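Local coordinates for choline binding protein A (Lactobacillus salivarius str. Ren, PDB 5GT1) that probably helps the bacterium adhere to intestinal epithelial cells as a choline-binding surface protein, and carries here a zinc-binding domain of the M23 peptidase family, at residues D23-E34 / R164-Q174; G69-V80 / Q120-R131. All blocks are in the same frame, centred on the assembly; numbering follows the deposited sequence.

In the fold
Contact 1 (D23-E34 / R164-Q174) lies near the surface and fastens the loop before strand 44-45 to the C-terminal helix 163-173; contact 2 (G69-V80 / Q120-R131) is partly buried and pairs strands within the M23 domain. Along the chain, contact 2 is nested inside the loop that contact 1 closes. The chemistry differs accordingly: tryptophan faces and a salt-bridge network hold contact 1, whereas regular backbone bonds and small aliphatic side chains dominate contact 2. The two meet at the start of this C-terminal fragment, where Asp23 OD1 lies 2.8 Å from His76 NE2 and the Trp25 and His76 rings meet at a steep angle. Neither holds a zinc ligand.

Contact 1: residues D23-E34 / R164-Q174; sequences DTWGWPFPSVGE and RALIKNGIANQ
Trp25 lays one indole face against helix 163-173 at Gly170, whose CA sits 3.6 Å from the centroid of the five-membered ring in a CH-pi contact; a CB here would run into the ring. Trp25 CE3 meets Ile167 CG1 at 3.8 Å and Trp25 CH2 meets Leu166 CD2 at 4.0 Å. Both N-H groups of Trp25 are satisfied. Trp25 N donates a hydrogen bond to Gln174 OE1 at 2.7 Å, in the plane of that carbonyl. Trp25 NE1 donates to Asp23 OD2 at 3.0 Å, near the indole plane but from above the carboxylate. Asp23 OD1 is bonded to His76, and Thr24 OG1 to Thr124. A water donates to both Asp23 O and Gly170 O. Cutting Trp25 back to an alanine is likely to open a gap beside Gly170, Leu166 and Ile167 and leave Asp23 OD2 without its indole donor.

The Trp27 ring is sandwiched between Ile167 CG2, 3.5 Å from its six-membered centroid, and Glu34 CA over the opposite face. With CG anti to the backbone N (chi1 -176°) and the chain extended, Glu34 sends its carboxylate to two helix cations. Lys168 NZ meets Glu34 OE2 on the syn side at 2.8 Å. Glu34 OE1 lies a long 3.9 Å from Arg164 NH1 and well out of the guanidinium plane, so only charge acts directly; a water bridges OE1 and, weakly, NH1. Leu166 and Ile167 also touch strand 135-141, so this helix, salt-bridged to the loop before strand 44-45, packs against the antiparallel sheet of the M23 peptidase fold.

Contact 2: residues G69-V80 / Q120-R131; sequences GSAVHAVHSGVV and QQINTGDVIGYR. With ACT (acetate ion), chain C.
His73 carries Val127 CG2 over one face of its imidazole, both residues belonging to the antiparallel pairing of strands 71-73 and 127-130 in the M23 domain. Gly125 O and an acetate, probably from the crystallisation liquor, stand at the imidazole edge too close in the model to be interpreted; His73 ND1 is bonded to Pro28 O. The Tyr130 ring has Ser70 OG at its edge, 3.4 Å from Tyr130 CD1. At the edge of the Arg131 guanidinium, beside the end of this pairing, Gly69 O accepts from Arg131 NH2 at 2.9 Å; His67 O is a second acceptor for this nitrogen, and Phe29 forms a cation-pi contact with the group. A water accepts a hydrogen bond from Arg131 NE and donates to Gly69 O.

Within the pairing, Val72 N donates to Gly129 O at 2.7 Å and Val72 O accepts from Ile128 N; a second one joins 78-80 to 121-122, where Gly78 and Ile122 form a hydrogen-bonded pair. Between the two, Ala74 CB packs tightly on Ile122 CD1, at 3.4 Å, and touches Ile128 CD1. Ile122 reaches it with CG1 between the backbone N and the carbonyl carbon (chi1 67°). A type II turn from Asn123 to Asp126 links the strands of segment 120-131. Ser77 OG accepts from Thr124 N at 3.2 Å, and inside the turn Asn123 N donates almost straight (178°) to Asp126 OD2 at 2.8 Å, from above the carboxylate plane.

Contact 1: residues D23-E34 / R164-Q174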
loop_
_atom_site.group_PDB
_atom_site.type_symbol
_atom_site.label_atom_id
_atom_site.label_comp_id
_atom_site.label_asym_id
_atom_site.label_seq_id
_atom_site.Cartn_x
_atom_site.Cartn_y
_atom_site.Cartn_z
ATOM N N ASP A 23 5.515 10.285 14.023
ATOM C CA ASP A 23 5.467 8.882 13.571
ATOM C C ASP A 23 4.205 8.127 14.017
ATOM O O ASP A 23 4.285 7.108 14.704
ATOM C CB ASP A 23 6.745 8.117 13.961
ATOM C CG ASP A 23 7.120 7.035 12.942
ATOM O OD1 ASP A 23 7.418 7.390 11.777
ATOM O OD2 ASP A 23 7.137 5.832 13.304
ATOM N N THR A 24 3.040 8.639 13.632
ATOM C CA THR A 24 1.822 7.867 13.812
ATOM C C THR A 24 1.608 6.944 12.610
ATOM O O THR A 24 2.110 7.180 11.499
ATOM C CB THR A 24 0.575 8.720 14.088
ATOM O OG1 THR A 24 0.316 9.558 12.957
ATOM C CG2 THR A 24 0.773 9.585 15.346
ATOM N N TRP A 25 0.879 5.876 12.876
ATOM C CA TRP A 25 0.551 4.882 11.879
ATOM C C TRP A 25 -0.909 4.577 11.993
ATOM O O TRP A 25 -1.516 4.838 13.039
ATOM C CB TRP A 25 1.332 3.626 12.171
ATOM C CG TRP A 25 2.798 3.704 11.848
ATOM C CD1 TRP A 25 3.828 4.237 12.632
ATOM C CD2 TRP A 25 3.452 3.199 10.640
ATOM N NE1 TRP A 25 5.049 4.093 12.002
ATOM C CE2 TRP A 25 4.890 3.476 10.799
ATOM C CE3 TRP A 25 3.003 2.569 9.473
ATOM C CZ2 TRP A 25 5.817 3.135 9.814
ATOM C CZ3 TRP A 25 3.943 2.223 8.502
ATOM C CH2 TRP A 25 5.318 2.491 8.671
ATOM N N GLY A 26 -1.491 4.005 10.936
ATOM C CA GLY A 26 -2.911 3.640 10.941
ATOM C C GLY A 26 -3.190 2.654 9.818
ATOM O O GLY A 26 -2.385 2.505 8.898
ATOM N N TRP A 27 -4.317 1.958 9.902
ATOM C CA TRP A 27 -4.758 1.082 8.807
ATOM C C TRP A 27 -5.467 1.884 7.724
ATOM O O TRP A 27 -6.004 2.968 7.993
ATOM C CB TRP A 27 -5.679 -0.008 9.358
ATOM C CG TRP A 27 -4.957 -0.895 10.322
ATOM C CD1 TRP A 27 -5.014 -0.876 11.717
ATOM C CD2 TRP A 27 -3.993 -1.932 9.986
ATOM N NE1 TRP A 27 -4.184 -1.843 12.252
ATOM C CE2 TRP A 27 -3.533 -2.502 11.265
ATOM C CE3 TRP A 27 -3.474 -2.433 8.792
ATOM C CZ2 TRP A 27 -2.595 -3.529 11.316
ATOM C CZ3 TRP A 27 -2.524 -3.467 8.860
ATOM C CH2 TRP A 27 -2.105 -4.002 10.096
ATOM N N PRO A 28 -5.478 1.373 6.487
ATOM C CA PRO A 28 -6.117 2.142 5.406
ATOM C C PRO A 28 -7.652 2.176 5.476
ATOM O O PRO A 28 -8.269 3.088 4.919
ATOM C CB PRO A 28 -5.632 1.443 4.130
ATOM C CG PRO A 28 -5.292 0.066 4.555
ATOM C CD PRO A 28 -4.805 0.166 5.987
ATOM N N PHE A 29 -8.257 1.203 6.158
ATOM C CA PHE A 29 -9.712 1.170 6.346
ATOM C C PHE A 29 -9.932 1.004 7.851
ATOM O O PHE A 29 -10.018 -0.107 8.352
ATOM C CB PHE A 29 -10.356 0.049 5.508
ATOM C CG PHE A 29 -10.016 0.137 4.041
ATOM C CD1 PHE A 29 -10.731 0.996 3.189
ATOM C CD2 PHE A 29 -8.951 -0.592 3.514
ATOM C CE1 PHE A 29 -10.391 1.099 1.842
ATOM C CE2 PHE A 29 -8.614 -0.491 2.170
ATOM C CZ PHE A 29 -9.334 0.361 1.338
ATOM N N PRO A 30 -9.956 2.132 8.584
ATOM C CA PRO A 30 -9.769 2.060 10.043
ATOM C C PRO A 30 -10.920 1.434 10.848
ATOM O O PRO A 30 -10.717 1.066 12.017
ATOM C CB PRO A 30 -9.514 3.530 10.426
ATOM C CG PRO A 30 -8.902 4.106 9.188
ATOM C CD PRO A 30 -9.808 3.521 8.119
ATOM N N SER A 31 -12.087 1.283 10.229
ATOM C CA SER A 31 -13.223 0.593 10.857
ATOM C C SER A 31 -13.038 -0.927 10.970
ATOM O O SER A 31 -13.726 -1.603 11.748
ATOM C CB SER A 31 -14.479 0.816 10.020
ATOM O OG SER A 31 -14.653 -0.279 9.116
ATOM N N VAL A 32 -12.161 -1.462 10.126
ATOM C CA VAL A 32 -11.819 -2.861 10.130
ATOM C C VAL A 32 -10.513 -3.029 10.923
ATOM O O VAL A 32 -10.324 -4.014 11.649
ATOM C CB VAL A 32 -11.567 -3.362 8.694
ATOM C CG1 VAL A 32 -11.499 -4.883 8.674
ATOM C CG2 VAL A 32 -12.617 -2.797 7.714
ATOM N N GLY A 33 -9.603 -2.072 10.750
ATOM C CA GLY A 33 -8.289 -2.146 11.378
ATOM C C GLY A 33 -7.509 -3.249 10.696
ATOM O O GLY A 33 -7.584 -3.399 9.464
ATOM N N GLU A 34 -6.781 -4.041 11.480
ATOM C CA GLU A 34 -5.966 -5.098 10.894
ATOM C C GLU A 34 -6.814 -6.100 10.109
ATOM O O GLU A 34 -6.462 -6.484 8.988
ATOM C CB GLU A 34 -5.146 -5.841 11.954
ATOM C CG GLU A 34 -4.209 -6.877 11.349
ATOM C CD GLU A 34 -3.375 -7.631 12.393
ATOM O OE1 GLU A 34 -2.808 -8.686 12.036
ATOM O OE2 GLU A 34 -3.299 -7.180 13.560
ATOM N N ARG A 164 2.001 -5.329 6.919
ATOM C CA ARG A 164 1.211 -5.750 8.086
ATOM C C ARG A 164 2.026 -5.595 9.369
ATOM O O ARG A 164 1.564 -4.981 10.333
ATOM C CB ARG A 164 0.674 -7.179 7.966
ATOM C CG ARG A 164 -0.224 -7.532 9.151
ATOM C CD ARG A 164 -1.025 -8.798 8.954
ATOM N NE ARG A 164 -0.167 -9.963 9.009
ATOM C CZ ARG A 164 -0.600 -11.209 9.211
ATOM N NH1 ARG A 164 -1.898 -11.474 9.402
ATOM N NH2 ARG A 164 0.275 -12.202 9.228
ATOM N N ALA A 165 3.233 -6.155 9.357
ATOM C CA ALA A 165 4.159 -6.068 10.477
ATOM C C ALA A 165 4.528 -4.627 10.783
ATOM O O ALA A 165 4.553 -4.226 11.940
ATOM C CB ALA A 165 5.409 -6.904 10.202
ATOM N N LEU A 166 4.809 -3.840 9.747
ATOM C CA LEU A 166 5.158 -2.433 9.923
ATOM C C LEU A 166 4.060 -1.574 10.561
ATOM O O LEU A 166 4.332 -0.803 11.474
ATOM C CB LEU A 166 5.556 -1.804 8.588
ATOM C CG LEU A 166 7.000 -1.322 8.440
ATOM C CD1 LEU A 166 7.966 -2.481 8.539
ATOM C CD2 LEU A 166 7.176 -0.635 7.100
ATOM N N ILE A 167 2.836 -1.674 10.043
ATOM C CA ILE A 167 1.724 -0.868 10.559
ATOM C C ILE A 167 1.376 -1.317 11.978
ATOM O O ILE A 167 1.184 -0.495 12.878
ATOM C CB ILE A 167 0.480 -0.956 9.637
ATOM C CG1 ILE A 167 0.765 -0.262 8.295
ATOM C CG2 ILE A 167 -0.728 -0.318 10.315
ATOM C CD1 ILE A 167 -0.117 -0.755 7.160
ATOM N N LYS A 168 1.313 -2.625 12.166
ATOM C CA LYS A 168 1.039 -3.199 13.478
ATOM C C LYS A 168 2.067 -2.693 14.514
ATOM O O LYS A 168 1.691 -2.176 15.572
ATOM C CB LYS A 168 1.126 -4.706 13.355
ATOM C CG LYS A 168 0.214 -5.497 14.240
ATOM C CD LYS A 168 0.279 -6.970 13.835
ATOM C CE LYS A 168 -0.165 -7.854 14.979
ATOM N NZ LYS A 168 -1.406 -7.305 15.578
ATOM N N ASN A 169 3.356 -2.835 14.197
ATOM C CA ASN A 169 4.411 -2.377 15.098
ATOM C C ASN A 169 4.387 -0.861 15.302
ATOM O O ASN A 169 4.608 -0.364 16.422
ATOM C CB ASN A 169 5.792 -2.855 14.630
ATOM C CG ASN A 169 6.849 -2.753 15.734
ATOM O OD1 ASN A 169 6.762 -3.438 16.768
ATOM N ND2 ASN A 169 7.822 -1.873 15.543
ATOM N N GLY A 170 4.116 -0.125 14.223
ATOM C CA GLY A 170 4.020 1.333 14.288
ATOM C C GLY A 170 2.910 1.807 15.215
ATOM O O GLY A 170 3.114 2.704 16.043
ATOM N N ILE A 171 1.735 1.200 15.081
ATOM C CA ILE A 171 0.601 1.511 15.950
ATOM C C ILE A 171 0.920 1.150 17.408
ATOM O O ILE A 171 0.627 1.931 18.325
ATOM C CB ILE A 171 -0.687 0.805 15.458
ATOM C CG1 ILE A 171 -1.121 1.395 14.097
ATOM C CG2 ILE A 171 -1.812 0.918 16.493
ATOM C CD1 ILE A 171 -2.213 0.612 13.390
ATOM N N ALA A 172 1.536 -0.012 17.622
ATOM C CA ALA A 172 1.863 -0.455 18.983
ATOM C C ALA A 172 2.867 0.499 19.647
ATOM O O ALA A 172 2.780 0.759 20.843
ATOM C CB ALA A 172 2.393 -1.884 18.974
ATOM N N ASN A 173 3.796 1.036 18.862
ATOM C CA ASN A 173 4.871 1.874 19.402
ATOM C C ASN A 173 4.615 3.375 19.450
ATOM O O ASN A 173 5.424 4.124 20.005
ATOM C CB ASN A 173 6.179 1.587 18.671
ATOM C CG ASN A 173 6.784 0.272 19.098
ATOM O OD1 ASN A 173 7.226 0.135 20.235
ATOM N ND2 ASN A 173 6.783 -0.706 18.207
ATOM N N GLN A 174 3.514 3.835 18.874
ATOM C CA GLN A 174 3.209 5.264 18.945
ATOM C C GLN A 174 2.646 5.629 20.323
ATOM O O GLN A 174 2.479 4.767 21.198
ATOM C CB GLN A 174 2.268 5.701 17.815
ATOM C CG GLN A 174 0.836 5.203 17.931
ATOM C CD GLN A 174 0.110 5.257 16.599
ATOM O OE1 GLN A 174 0.737 5.333 15.552
ATOM N NE2 GLN A 174 -1.208 5.204 16.637
ATOM O OXT GLN A 174 2.353 6.798 20.593
HETATM O O HOH W 1 5.370 4.321 16.075
HETATM O O HOH W 2 -4.456 -10.558 10.421
#

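Contact 2: residues G69-V80 / Q120-R131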
loop_
_atom_site.group_PDB
_atom_site.type_symbol
_atom_site.label_atom_id
_atom_site.label_comp_id
_atom_site.label_asym_id
_atom_site.label_seq_id
_atom_site.Cartn_x
_atom_site.Cartn_y
_atom_site.Cartn_z
ATOM N N GLY A 69 -14.857 -0.623 2.895
ATOM C CA GLY A 69 -14.771 0.812 3.063
ATOM C C GLY A 69 -14.572 1.462 1.714
ATOM O O GLY A 69 -14.237 0.799 0.746
ATOM N N SER A 70 -14.802 2.761 1.650
ATOM C CA SER A 70 -14.651 3.482 0.405
ATOM C C SER A 70 -13.373 4.309 0.411
ATOM O O SER A 70 -12.493 4.098 -0.430
ATOM C CB SER A 70 -15.891 4.353 0.147
ATOM O OG SER A 70 -15.781 4.976 -1.126
ATOM N N ALA A 71 -13.256 5.237 1.358
ATOM C CA ALA A 71 -12.077 6.093 1.451
ATOM C C ALA A 71 -10.853 5.264 1.854
ATOM O O ALA A 71 -10.918 4.446 2.787
ATOM C CB ALA A 71 -12.311 7.214 2.457
ATOM N N VAL A 72 -9.755 5.457 1.126
ATOM C CA VAL A 72 -8.466 4.850 1.461
ATOM C C VAL A 72 -7.689 5.860 2.307
ATOM O O VAL A 72 -7.355 6.939 1.823
ATOM C CB VAL A 72 -7.652 4.515 0.192
ATOM C CG1 VAL A 72 -6.257 4.002 0.575
ATOM C CG2 VAL A 72 -8.403 3.484 -0.660
ATOM N N HIS A 73 -7.412 5.501 3.562
ATOM C CA HIS A 73 -6.747 6.404 4.520
ATOM C C HIS A 73 -5.265 6.163 4.544
ATOM O O HIS A 73 -4.824 5.011 4.578
ATOM C CB HIS A 73 -7.314 6.189 5.930
ATOM C CG HIS A 73 -8.748 6.654 6.088
ATOM N ND1 HIS A 73 -9.807 5.894 5.714
ATOM C CD2 HIS A 73 -9.272 7.841 6.582
ATOM C CE1 HIS A 73 -10.958 6.564 5.966
ATOM N NE2 HIS A 73 -10.633 7.757 6.491
ATOM N N ALA A 74 -4.477 7.239 4.539
ATOM C CA ALA A 74 -3.026 7.127 4.533
ATOM C C ALA A 74 -2.586 6.402 5.799
ATOM O O ALA A 74 -3.098 6.682 6.900
ATOM C CB ALA A 74 -2.388 8.503 4.458
ATOM N N VAL A 75 -1.651 5.472 5.642
ATOM C CA VAL A 75 -1.197 4.635 6.765
ATOM C C VAL A 75 -0.107 5.341 7.578
ATOM O O VAL A 75 0.245 4.888 8.674
ATOM C CB VAL A 75 -0.711 3.231 6.314
ATOM C CG1 VAL A 75 -1.814 2.502 5.546
ATOM C CG2 VAL A 75 0.573 3.304 5.482
ATOM N N HIS A 76 0.403 6.447 7.035
ATOM C CA HIS A 76 1.538 7.165 7.607
ATOM C C HIS A 76 1.666 8.492 6.916
ATOM O O HIS A 76 1.271 8.628 5.757
ATOM C CB HIS A 76 2.819 6.349 7.392
ATOM C CG HIS A 76 4.015 6.856 8.177
ATOM N ND1 HIS A 76 4.845 7.801 7.696
ATOM C CD2 HIS A 76 4.499 6.505 9.437
ATOM C CE1 HIS A 76 5.819 8.061 8.612
ATOM N NE2 HIS A 76 5.610 7.263 9.678
ATOM N N SER A 77 2.232 9.479 7.607
ATOM C CA SER A 77 2.452 10.814 7.027
ATOM C C SER A 77 3.509 10.828 5.930
ATOM O O SER A 77 4.336 9.931 5.830
ATOM C CB SER A 77 2.824 11.813 8.127
ATOM O OG SER A 77 1.795 11.831 9.123
ATOM N N GLY A 78 3.489 11.853 5.090
ATOM C CA GLY A 78 4.502 11.946 4.047
ATOM C C GLY A 78 4.116 12.998 3.041
ATOM O O GLY A 78 3.171 13.755 3.259
ATOM N N VAL A 79 4.843 13.032 1.933
ATOM C CA VAL A 79 4.506 13.918 0.827
ATOM C C VAL A 79 4.235 13.078 -0.428
ATOM O O VAL A 79 4.965 12.125 -0.725
ATOM C CB VAL A 79 5.622 14.972 0.584
ATOM C CG1 VAL A 79 6.926 14.297 0.194
ATOM C CG2 VAL A 79 5.199 15.956 -0.497
ATOM N N VAL A 80 3.188 13.435 -1.164
ATOM C CA VAL A 80 2.871 12.742 -2.401
ATOM C C VAL A 80 3.940 13.112 -3.443
ATOM O O VAL A 80 4.114 14.291 -3.767
ATOM C CB VAL A 80 1.451 13.089 -2.893
ATOM C CG1 VAL A 80 1.135 12.386 -4.210
ATOM C CG2 VAL A 80 0.410 12.752 -1.822
ATOM N N GLN A 120 1.554 17.314 -2.320
ATOM C CA GLN A 120 0.695 17.472 -1.153
ATOM C C GLN A 120 1.294 16.824 0.098
ATOM O O GLN A 120 1.713 15.661 0.070
ATOM C CB GLN A 120 -0.682 16.884 -1.428
ATOM C CG GLN A 120 -1.725 17.234 -0.387
ATOM C CD GLN A 120 -3.117 16.822 -0.817
ATOM O OE1 GLN A 120 -3.408 16.715 -2.012
ATOM N NE2 GLN A 120 -3.992 16.596 0.153
ATOM N N GLN A 121 1.335 17.588 1.186
ATOM C CA GLN A 121 1.714 17.065 2.498
ATOM C C GLN A 121 0.523 16.321 3.073
ATOM O O GLN A 121 -0.570 16.879 3.170
ATOM C CB GLN A 121 2.084 18.199 3.450
ATOM C CG GLN A 121 3.199 19.109 2.955
ATOM C CD GLN A 121 4.569 18.451 2.987
ATOM O OE1 GLN A 121 4.778 17.429 3.661
ATOM N NE2 GLN A 121 5.519 19.035 2.256
ATOM N N ILE A 122 0.718 15.063 3.449
ATOM C CA ILE A 122 -0.382 14.303 4.033
ATOM C C ILE A 122 -0.046 13.751 5.418
ATOM O O ILE A 122 1.112 13.462 5.725
ATOM C CB ILE A 122 -0.904 13.186 3.104
ATOM C CG1 ILE A 122 0.139 12.093 2.917
ATOM C CG2 ILE A 122 -1.358 13.734 1.744
ATOM C CD1 ILE A 122 -0.488 10.743 2.681
ATOM N N ASN A 123 -1.076 13.654 6.248
ATOM C CA ASN A 123 -0.965 13.115 7.595
ATOM C C ASN A 123 -1.634 11.764 7.653
ATOM O O ASN A 123 -2.550 11.498 6.883
ATOM C CB ASN A 123 -1.641 14.054 8.593
ATOM C CG ASN A 123 -0.854 15.338 8.806
ATOM O OD1 ASN A 123 0.381 15.328 8.854
ATOM N ND2 ASN A 123 -1.563 16.447 8.937
ATOM N N THR A 124 -1.168 10.908 8.554
ATOM C CA THR A 124 -1.811 9.622 8.795
ATOM C C THR A 124 -3.325 9.819 8.854
ATOM O O THR A 124 -3.817 10.750 9.523
ATOM C CB THR A 124 -1.317 9.012 10.117
ATOM O OG1 THR A 124 0.111 8.959 10.094
ATOM C CG2 THR A 124 -1.865 7.605 10.324
ATOM N N GLY A 125 -4.071 8.982 8.137
ATOM C CA GLY A 125 -5.537 9.107 8.157
ATOM C C GLY A 125 -6.137 9.952 7.042
ATOM O O GLY A 125 -7.322 9.784 6.731
ATOM N N ASP A 126 -5.352 10.852 6.439
ATOM C CA ASP A 126 -5.817 11.646 5.278
ATOM C C ASP A 126 -6.267 10.725 4.123
ATOM O O ASP A 126 -5.650 9.688 3.863
ATOM C CB ASP A 126 -4.736 12.604 4.752
ATOM C CG ASP A 126 -4.487 13.802 5.668
ATOM O OD1 ASP A 126 -5.202 13.983 6.681
ATOM O OD2 ASP A 126 -3.556 14.582 5.366
ATOM N N VAL A 127 -7.330 11.111 3.418
ATOM C CA VAL A 127 -7.849 10.253 2.353
ATOM C C VAL A 127 -6.968 10.347 1.105
ATOM O O VAL A 127 -6.771 11.439 0.543
ATOM C CB VAL A 127 -9.327 10.574 2.033
ATOM C CG1 VAL A 127 -9.824 9.730 0.856
ATOM C CG2 VAL A 127 -10.192 10.310 3.268
ATOM N N ILE A 128 -6.428 9.210 0.683
ATOM C CA ILE A 128 -5.641 9.128 -0.559
ATOM C C ILE A 128 -6.565 9.180 -1.781
ATOM O O ILE A 128 -6.262 9.825 -2.807
ATOM C CB ILE A 128 -4.818 7.814 -0.606
ATOM C CG1 ILE A 128 -3.831 7.749 0.581
ATOM C CG2 ILE A 128 -4.098 7.646 -1.955
ATOM C CD1 ILE A 128 -2.814 8.867 0.614
ATOM N N GLY A 129 -7.689 8.489 -1.656
ATOM C CA GLY A 129 -8.666 8.394 -2.717
ATOM C C GLY A 129 -9.704 7.376 -2.330
ATOM O O GLY A 129 -9.755 6.950 -1.162
ATOM N N TYR A 130 -10.522 6.972 -3.308
ATOM C CA TYR A 130 -11.669 6.091 -3.062
ATOM C C TYR A 130 -11.506 4.792 -3.838
ATOM O O TYR A 130 -11.315 4.810 -5.048
ATOM C CB TYR A 130 -12.986 6.816 -3.420
ATOM C CG TYR A 130 -13.203 7.964 -2.475
ATOM C CD1 TYR A 130 -13.956 7.790 -1.327
ATOM C CD2 TYR A 130 -12.559 9.203 -2.682
ATOM C CE1 TYR A 130 -14.116 8.822 -0.408
ATOM C CE2 TYR A 130 -12.715 10.243 -1.767
ATOM C CZ TYR A 130 -13.495 10.039 -0.644
ATOM O OH TYR A 130 -13.653 11.052 0.263
ATOM N N ARG A 131 -11.556 3.671 -3.129
ATOM C CA ARG A 131 -11.411 2.364 -3.765
ATOM C C ARG A 131 -12.724 2.004 -4.452
ATOM O O ARG A 131 -13.774 1.953 -3.818
ATOM C CB ARG A 131 -11.049 1.274 -2.738
ATOM C CG ARG A 131 -10.912 -0.125 -3.334
ATOM C CD ARG A 131 -10.709 -1.191 -2.248
ATOM N NE ARG A 131 -11.744 -1.140 -1.203
ATOM C CZ ARG A 131 -11.684 -1.772 -0.028
ATOM N NH1 ARG A 131 -10.646 -2.546 0.291
ATOM N NH2 ARG A 131 -12.677 -1.632 0.841
HETATM C C ACT C . -13.770 4.614 4.872
HETATM O O ACT C . -13.624 5.541 5.706
HETATM O OXT ACT C . -14.791 4.559 4.154
HETATM C CH3 ACT C . -12.702 3.604 4.638
HETATM O O HOH W 3 -14.319 -0.269 -1.927
HETATM O O HOH W 4 -15.746 3.809 -3.264
#